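Local coordinates for enoyl-CoA hydratase/isomerase family protein (Mycobacterium tuberculosis, PDB 4FN7) that probably hydrates unsaturated acyl-CoA thioesters in lipid metabolism, as expected of an enoyl-CoA hydratase of the crotonase superfamily, at residues 85-98 with 106-118. Residues are numbered along the deposited sequence; the frame is centred on the assembly and turned at random. Where two conformers were deposited one is given.
Sequences LAYRLLSYPKPVVM and AMGAFLLSCGDHR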
ATOM      1  N   LEU A  85      15.228   7.791 -17.738  1.00  9.08           N
ATOM      2  CA  LEU A  85      14.881   6.499 -18.317  1.00  9.21           C
ATOM      3  C   LEU A  85      13.697   5.875 -17.569  1.00  9.45           C
ATOM      4  O   LEU A  85      12.768   5.346 -18.181  1.00  9.87           O
ATOM      5  CB  LEU A  85      16.094   5.571 -18.279  1.00 12.58           C
ATOM      6  CG  LEU A  85      15.934   4.207 -18.931  1.00 18.61           C
ATOM      7  CD1 LEU A  85      15.579   4.365 -20.403  1.00 17.81           C
ATOM      8  CD2 LEU A  85      17.221   3.422 -18.773  1.00 20.47           C
ATOM      9  N   ALA A  86      13.721   5.942 -16.243  1.00  9.19           N
ATOM     10  CA  ALA A  86      12.599   5.449 -15.455  1.00  9.40           C
ATOM     11  C   ALA A  86      11.310   6.189 -15.815  1.00  9.42           C
ATOM     12  O   ALA A  86      10.266   5.575 -16.003  1.00  9.51           O
ATOM     13  CB  ALA A  86      12.894   5.577 -13.959  1.00 10.46           C
ATOM     14  N   TYR A  87      11.391   7.511 -15.917  1.00  8.93           N
ATOM     15  CA  TYR A  87      10.233   8.303 -16.304  1.00  9.80           C
ATOM     16  C   TYR A  87       9.721   7.860 -17.682  1.00  8.53           C
ATOM     17  O   TYR A  87       8.516   7.682 -17.888  1.00  9.89           O
ATOM     18  CB  TYR A  87      10.587   9.792 -16.313  1.00 10.42           C
ATOM     19  CG  TYR A  87       9.403  10.701 -16.534  1.00  9.88           C
ATOM     20  CD1 TYR A  87       8.810  11.375 -15.474  1.00 12.39           C
ATOM     21  CD2 TYR A  87       8.871  10.885 -17.810  1.00 11.81           C
ATOM     22  CE1 TYR A  87       7.720  12.213 -15.676  1.00 14.03           C
ATOM     23  CE2 TYR A  87       7.785  11.715 -18.020  1.00 13.80           C
ATOM     24  CZ  TYR A  87       7.212  12.376 -16.953  1.00 14.46           C
ATOM     25  OH  TYR A  87       6.128  13.194 -17.176  1.00 17.55           O
ATOM     26  N   ARG A  88      10.645   7.681 -18.620  1.00  9.14           N
ATOM     27  CA  ARG A  88      10.298   7.271 -19.980  1.00  8.99           C
ATOM     28  C   ARG A  88       9.550   5.944 -19.988  1.00  8.68           C
ATOM     29  O   ARG A  88       8.550   5.783 -20.690  1.00 10.06           O
ATOM     30  CB  ARG A  88      11.554   7.165 -20.844  1.00  9.66           C
ATOM     31  CG  ARG A  88      11.254   6.905 -22.306  1.00  9.55           C
ATOM     32  CD  ARG A  88      12.517   6.835 -23.135  1.00 11.12           C
ATOM     33  NE  ARG A  88      12.166   6.680 -24.546  1.00 10.85           N
ATOM     34  CZ  ARG A  88      13.038   6.508 -25.532  1.00 10.78           C
ATOM     35  NH1 ARG A  88      14.338   6.451 -25.285  1.00 11.73           N
ATOM     36  NH2 ARG A  88      12.593   6.383 -26.773  1.00 12.61           N
ATOM     37  N   LEU A  89      10.018   4.990 -19.193  1.00  8.98           N
ATOM     38  CA  LEU A  89       9.390   3.679 -19.166  1.00  8.79           C
ATOM     39  C   LEU A  89       8.065   3.659 -18.408  1.00  7.98           C
ATOM     40  O   LEU A  89       7.127   2.992 -18.829  1.00  9.13           O
ATOM     41  CB  LEU A  89      10.356   2.629 -18.618  1.00  9.79           C
ATOM     42  CG  LEU A  89      11.479   2.298 -19.610  1.00 10.61           C
ATOM     43  CD1 LEU A  89      12.590   1.521 -18.925  1.00 12.54           C
ATOM     44  CD2 LEU A  89      10.941   1.526 -20.818  1.00 12.08           C
ATOM     45  N   LEU A  90       7.985   4.377 -17.289  1.00  8.39           N
ATOM     46  CA  LEU A  90       6.742   4.444 -16.523  1.00  8.71           C
ATOM     47  C   LEU A  90       5.632   5.127 -17.314  1.00  9.21           C
ATOM     48  O   LEU A  90       4.455   4.874 -17.077  1.00  9.99           O
ATOM     49  CB  LEU A  90       6.961   5.187 -15.205  1.00  9.18           C
ATOM     50  CG  LEU A  90       7.558   4.360 -14.059  1.00 10.21           C
ATOM     51  CD1 LEU A  90       8.000   5.262 -12.911  1.00 13.07           C
ATOM     52  CD2 LEU A  90       6.595   3.291 -13.563  1.00 10.90           C
ATOM     53  N   SER A  91       6.014   5.993 -18.251  1.00  8.64           N
ATOM     54  CA  SER A  91       5.018   6.697 -19.048  0.72  9.36           C
ATOM     55  C   SER A  91       4.862   6.089 -20.441  1.00  9.70           C
ATOM     56  O   SER A  91       4.106   6.600 -21.270  1.00 10.19           O
ATOM     57  CB  SER A  91       5.365   8.182 -19.145  0.72 12.19           C
ATOM     58  OG  SER A  91       6.602   8.368 -19.801  0.72 11.21           O
ATOM     59  N   TYR A  92       5.554   4.983 -20.686  1.00  8.92           N
ATOM     60  CA  TYR A  92       5.592   4.390 -22.020  1.00  9.51           C
ATOM     61  C   TYR A  92       4.194   3.996 -22.495  1.00  9.64           C
ATOM     62  O   TYR A  92       3.440   3.389 -21.748  1.00  9.80           O
ATOM     63  CB  TYR A  92       6.546   3.189 -22.039  1.00  9.93           C
ATOM     64  CG  TYR A  92       7.036   2.880 -23.428  1.00 10.16           C
ATOM     65  CD1 TYR A  92       7.931   3.730 -24.066  1.00 10.40           C
ATOM     66  CD2 TYR A  92       6.580   1.767 -24.120  1.00 10.15           C
ATOM     67  CE1 TYR A  92       8.365   3.475 -25.353  1.00 10.11           C
ATOM     68  CE2 TYR A  92       7.015   1.504 -25.408  1.00 10.43           C
ATOM     69  CZ  TYR A  92       7.904   2.362 -26.014  1.00 10.45           C
ATOM     70  OH  TYR A  92       8.322   2.100 -27.300  1.00 12.25           O
ATOM     71  N   PRO A  93       3.845   4.339 -23.750  1.00  9.91           N
ATOM     72  CA  PRO A  93       2.459   4.113 -24.185  1.00 10.20           C
ATOM     73  C   PRO A  93       2.110   2.657 -24.512  1.00  9.82           C
ATOM     74  O   PRO A  93       0.954   2.381 -24.831  1.00 11.48           O
ATOM     75  CB  PRO A  93       2.332   4.997 -25.434  1.00 11.61           C
ATOM     76  CG  PRO A  93       3.704   5.134 -25.931  1.00 13.80           C
ATOM     77  CD  PRO A  93       4.617   5.113 -24.736  1.00 11.84           C
ATOM     78  N   LYS A  94       3.083   1.752 -24.445  1.00 10.10           N
ATOM     79  CA  LYS A  94       2.835   0.335 -24.665  1.00 10.11           C
ATOM     80  C   LYS A  94       3.150  -0.422 -23.387  1.00  9.63           C
ATOM     81  O   LYS A  94       3.960   0.044 -22.575  1.00 10.36           O
ATOM     82  CB  LYS A  94       3.738  -0.201 -25.777  1.00 11.11           C
ATOM     83  CG  LYS A  94       3.834   0.690 -26.997  1.00 11.48           C
ATOM     84  CD  LYS A  94       2.515   0.787 -27.761  1.00 11.46           C
ATOM     85  CE  LYS A  94       2.624   1.746 -28.940  1.00 13.22           C
ATOM     86  NZ  LYS A  94       3.690   1.335 -29.892  1.00 14.40           N
ATOM     87  N   PRO A  95       2.536  -1.600 -23.201  1.00  9.50           N
ATOM     88  CA  PRO A  95       2.905  -2.377 -22.015  1.00  9.53           C
ATOM     89  C   PRO A  95       4.397  -2.713 -22.005  1.00  9.74           C
ATOM     90  O   PRO A  95       4.985  -3.011 -23.054  1.00 10.20           O
ATOM     91  CB  PRO A  95       2.071  -3.649 -22.160  1.00 10.41           C
ATOM     92  CG  PRO A  95       0.871  -3.218 -22.953  1.00 10.82           C
ATOM     93  CD  PRO A  95       1.415  -2.210 -23.939  1.00 10.79           C
ATOM     94  N   VAL A  96       4.996  -2.662 -20.816  1.00  8.66           N
ATOM     95  CA  VAL A  96       6.409  -2.936 -20.625  1.00  9.17           C
ATOM     96  C   VAL A  96       6.528  -4.085 -19.636  1.00  8.78           C
ATOM     97  O   VAL A  96       6.032  -4.002 -18.501  1.00  9.37           O
ATOM     98  CB  VAL A  96       7.141  -1.705 -20.044  1.00  8.79           C
ATOM     99  CG1 VAL A  96       8.608  -2.034 -19.761  1.00 10.75           C
ATOM    100  CG2 VAL A  96       7.010  -0.509 -20.986  1.00 10.96           C
ATOM    101  N   VAL A  97       7.174  -5.161 -20.063  1.00  8.79           N
ATOM    102  CA  VAL A  97       7.350  -6.326 -19.206  1.00  8.32           C
ATOM    103  C   VAL A  97       8.821  -6.535 -18.920  1.00  7.72           C
ATOM    104  O   VAL A  97       9.632  -6.598 -19.836  1.00  9.91           O
ATOM    105  CB  VAL A  97       6.762  -7.605 -19.844  1.00  9.88           C
ATOM    106  CG1 VAL A  97       6.887  -8.785 -18.887  1.00 10.70           C
ATOM    107  CG2 VAL A  97       5.307  -7.382 -20.219  1.00 11.68           C
ATOM    108  N   MET A  98       9.159  -6.633 -17.636  1.00  8.41           N
ATOM    109  CA  MET A  98      10.538  -6.841 -17.229  1.00  9.43           C
ATOM    110  C   MET A  98      10.805  -8.315 -16.999  1.00  9.77           C
ATOM    111  O   MET A  98      10.083  -8.968 -16.249  1.00 11.07           O
ATOM    112  CB  MET A  98      10.840  -6.072 -15.942  1.00  9.82           C
ATOM    113  CG  MET A  98      10.627  -4.586 -16.045  1.00 10.50           C
ATOM    114  SD  MET A  98      11.838  -3.830 -17.133  1.00 13.40           S
ATOM    115  CE  MET A  98      11.327  -2.109 -17.047  1.00 13.33           C
ATOM    116  N   ALA A 106      19.711  -1.441  -6.471  1.00  9.11           N
ATOM    117  CA  ALA A 106      19.770   0.012  -6.600  1.00 10.86           C
ATOM    118  C   ALA A 106      19.079   0.451  -7.895  1.00  9.77           C
ATOM    119  O   ALA A 106      17.913   0.124  -8.098  1.00  9.50           O
ATOM    120  CB  ALA A 106      21.221   0.498  -6.515  1.00 11.76           C
ATOM    121  N   MET A 107      19.767   1.177  -8.774  1.00  8.65           N
ATOM    122  CA  MET A 107      19.119   1.600 -10.022  1.00  9.95           C
ATOM    123  C   MET A 107      18.564   0.414 -10.827  1.00  9.94           C
ATOM    124  O   MET A 107      17.615   0.579 -11.593  1.00 10.37           O
ATOM    125  CB  MET A 107      20.061   2.442 -10.892  1.00 10.69           C
ATOM    126  CG  MET A 107      19.400   3.048 -12.138  1.00 12.23           C
ATOM    127  SD  MET A 107      18.119   4.291 -11.799  1.00 13.30           S
ATOM    128  CE  MET A 107      16.826   3.758 -12.921  1.00 14.26           C
ATOM    129  N   GLY A 108      19.161  -0.764 -10.677  1.00  9.58           N
ATOM    130  CA  GLY A 108      18.602  -1.961 -11.279  1.00  9.62           C
ATOM    131  C   GLY A 108      17.215  -2.272 -10.735  1.00  9.28           C
ATOM    132  O   GLY A 108      16.311  -2.631 -11.491  1.00  9.82           O
ATOM    133  N   ALA A 109      17.039  -2.154  -9.421  1.00  9.95           N
ATOM    134  CA  ALA A 109      15.721  -2.341  -8.822  1.00  9.11           C
ATOM    135  C   ALA A 109      14.759  -1.228  -9.234  1.00  8.37           C
ATOM    136  O   ALA A 109      13.569  -1.475  -9.421  1.00  9.53           O
ATOM    137  CB  ALA A 109      15.820  -2.410  -7.303  1.00  9.97           C
ATOM    138  N   PHE A 110      15.264  -0.005  -9.375  1.00  8.83           N
ATOM    139  CA  PHE A 110      14.403   1.108  -9.779  1.00  8.86           C
ATOM    140  C   PHE A 110      13.933   0.911 -11.221  1.00  9.16           C
ATOM    141  O   PHE A 110      12.764   1.121 -11.527  1.00 10.01           O
ATOM    142  CB  PHE A 110      15.108   2.462  -9.614  1.00  9.54           C
ATOM    143  CG  PHE A 110      15.748   2.651  -8.262  1.00 10.55           C
ATOM    144  CD1 PHE A 110      15.226   2.035  -7.134  1.00 11.22           C
ATOM    145  CD2 PHE A 110      16.886   3.426  -8.130  1.00 11.26           C
ATOM    146  CE1 PHE A 110      15.838   2.191  -5.889  1.00 10.95           C
ATOM    147  CE2 PHE A 110      17.505   3.583  -6.892  1.00 11.82           C
ATOM    148  CZ  PHE A 110      16.976   2.964  -5.773  1.00 12.54           C
ATOM    149  N   LEU A 111      14.844   0.498 -12.096  1.00  9.50           N
ATOM    150  CA  LEU A 111      14.473   0.180 -13.472  1.00 10.04           C
ATOM    151  C   LEU A 111      13.426  -0.937 -13.507  1.00  8.59           C
ATOM    152  O   LEU A 111      12.408  -0.847 -14.211  1.00  9.63           O
ATOM    153  CB  LEU A 111      15.719  -0.229 -14.257  1.00 10.43           C
ATOM    154  CG  LEU A 111      15.498  -0.683 -15.698  1.00 12.39           C
ATOM    155  CD1 LEU A 111      14.865   0.425 -16.502  1.00 14.96           C
ATOM    156  CD2 LEU A 111      16.809  -1.113 -16.332  1.00 13.65           C
ATOM    157  N   LEU A 112      13.676  -2.002 -12.759  1.00  9.39           N
ATOM    158  CA  LEU A 112      12.749  -3.126 -12.701  1.00  9.01           C
ATOM    159  C   LEU A 112      11.344  -2.635 -12.337  1.00  8.63           C
ATOM    160  O   LEU A 112      10.340  -3.089 -12.894  1.00  9.15           O
ATOM    161  CB  LEU A 112      13.234  -4.143 -11.663  1.00 10.08           C
ATOM    162  CG  LEU A 112      12.375  -5.386 -11.439  1.00 11.13           C
ATOM    163  CD1 LEU A 112      12.328  -6.235 -12.690  1.00 13.90           C
ATOM    164  CD2 LEU A 112      12.909  -6.187 -10.258  1.00 11.92           C
ATOM    165  N   SER A 113      11.290  -1.676 -11.417  1.00  8.52           N
ATOM    166  CA  SER A 113      10.046  -1.152 -10.868  1.00  8.88           C
ATOM    167  C   SER A 113       9.285  -0.257 -11.845  1.00  8.52           C
ATOM    168  O   SER A 113       8.222   0.255 -11.509  1.00  9.48           O
ATOM    169  CB  SER A 113      10.333  -0.377  -9.572  1.00 10.61           C
ATOM    170  OG  SER A 113      10.963  -1.200  -8.600  1.00 10.96           O
ATOM    171  N   CYS A 114       9.835  -0.063 -13.039  1.00  9.08           N
ATOM    172  CA  CYS A 114       9.142   0.697 -14.079  1.00  9.93           C
ATOM    173  C   CYS A 114       8.296  -0.175 -15.006  1.00  9.01           C
ATOM    174  O   CYS A 114       7.562   0.349 -15.840  1.00 10.77           O
ATOM    175  CB  CYS A 114      10.139   1.489 -14.917  1.00 11.51           C
ATOM    176  SG  CYS A 114      11.046   2.708 -13.971  1.00 12.42           S
ATOM    177  N   GLY A 115       8.399  -1.498 -14.893  1.00  9.39           N
ATOM    178  CA  GLY A 115       7.628  -2.371 -15.765  1.00  9.99           C
ATOM    179  C   GLY A 115       6.182  -2.486 -15.333  1.00  9.57           C
ATOM    180  O   GLY A 115       5.870  -2.496 -14.143  1.00 10.39           O
ATOM    181  N   ASP A 116       5.277  -2.588 -16.299  1.00  9.30           N
ATOM    182  CA  ASP A 116       3.883  -2.853 -15.976  1.00  8.91           C
ATOM    183  C   ASP A 116       3.727  -4.223 -15.321  1.00  8.82           C
ATOM    184  O   ASP A 116       2.861  -4.418 -14.467  1.00 10.38           O
ATOM    185  CB  ASP A 116       3.012  -2.772 -17.227  1.00  9.80           C
ATOM    186  CG  ASP A 116       3.014  -1.399 -17.833  1.00  9.63           C
ATOM    187  OD1 ASP A 116       2.435  -0.481 -17.217  1.00 10.97           O
ATOM    188  OD2 ASP A 116       3.581  -1.236 -18.931  1.00 10.72           O
ATOM    189  N   HIS A 117       4.562  -5.164 -15.747  1.00  8.64           N
ATOM    190  CA  HIS A 117       4.564  -6.522 -15.216  1.00  8.09           C
ATOM    191  C   HIS A 117       6.013  -6.961 -15.098  1.00  8.02           C
ATOM    192  O   HIS A 117       6.808  -6.740 -16.015  1.00  9.14           O
ATOM    193  CB  HIS A 117       3.801  -7.465 -16.157  1.00  9.09           C
ATOM    194  CG  HIS A 117       3.617  -8.847 -15.612  1.00  9.83           C
ATOM    195  ND1 HIS A 117       2.848  -9.113 -14.500  1.00 11.04           N
ATOM    196  CD2 HIS A 117       4.101 -10.041 -16.031  1.00 11.13           C
ATOM    197  CE1 HIS A 117       2.869 -10.412 -14.255  1.00 11.87           C
ATOM    198  NE2 HIS A 117       3.625 -10.998 -15.167  1.00 11.82           N
ATOM    199  N   ARG A 118       6.346  -7.592 -13.974  1.00  8.31           N
ATOM    200  CA  ARG A 118       7.732  -7.910 -13.636  1.00  8.28           C
ATOM    201  C   ARG A 118       7.845  -9.372 -13.226  1.00  9.77           C
ATOM    202  O   ARG A 118       7.201  -9.799 -12.270  1.00  9.41           O
ATOM    203  CB  ARG A 118       8.194  -7.007 -12.490  1.00  9.44           C
ATOM    204  CG  ARG A 118       8.082  -5.521 -12.811  1.00  9.13           C
ATOM    205  CD  ARG A 118       8.024  -4.681 -11.536  1.00 10.64           C
ATOM    206  NE  ARG A 118       6.819  -4.980 -10.773  1.00  9.40           N
ATOM    207  CZ  ARG A 118       6.561  -4.500  -9.563  1.00  9.68           C
ATOM    208  NH1 ARG A 118       7.441  -3.711  -8.954  1.00  9.90           N
ATOM    209  NH2 ARG A 118       5.430  -4.823  -8.951  1.00  9.70           N
TER
HETATM  210  O   HOH W   1       5.475   1.058 -17.780  1.00 12.21           O
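Within the beta-alpha-beta crossover of the crotonase fold that runs from strand 96-100 through helix 107-112 to the adjacent parallel strand 117-120, the crossover helix packs beside the end of helix 73-90, with Met-98 and Cys-114 as the main side chains of the contact. The chain in 85-98 leaves a helix, turns and enters the sheet; 106-118 does likewise, and its strand lies parallel to the first. The helix segments 85-90 and 107-112 run 18° from parallel, about 10.0 Å between axes. Cys-114, in the type I turn ending the second helix, presents SG to Ala-86 CB at 3.4 Å, while its CB packs against Leu-89 CB and Leu-90 CG. Further along, Leu-89 CD1 presses on Leu-111 CD1 at a tight 3.5 Å. Between the helix end and the sheet, Met-98 bends at chi2 (-68°), bringing its chain back against the turn 112-115: CG lies by Leu-112 O, and CE comes to 3.3 Å from Leu-111 O, with Gly-115 N also near it. In this crotonase-type sheet, Met-98 N hydrogen-bonds to His-117 O (2.9 Å). Just before the strand pairing, Asp-116 turns its carboxylate back across Val-96; OD2 takes the Val-96 N-H on its anti lone pair at 2.8 Å, and Val-96 O in turn accepts weak bonds from Asp-116 N and His-117 N. That carboxylate also forms salt bridges with Lys-207 and Arg-211 of helix 200-223, which would favour its charged form. A water bridges Leu-89 O (2.8 Å) and Cys-114 O. Asp-116 O also bonds to Gln-156 NE2 of a neighbouring subunit.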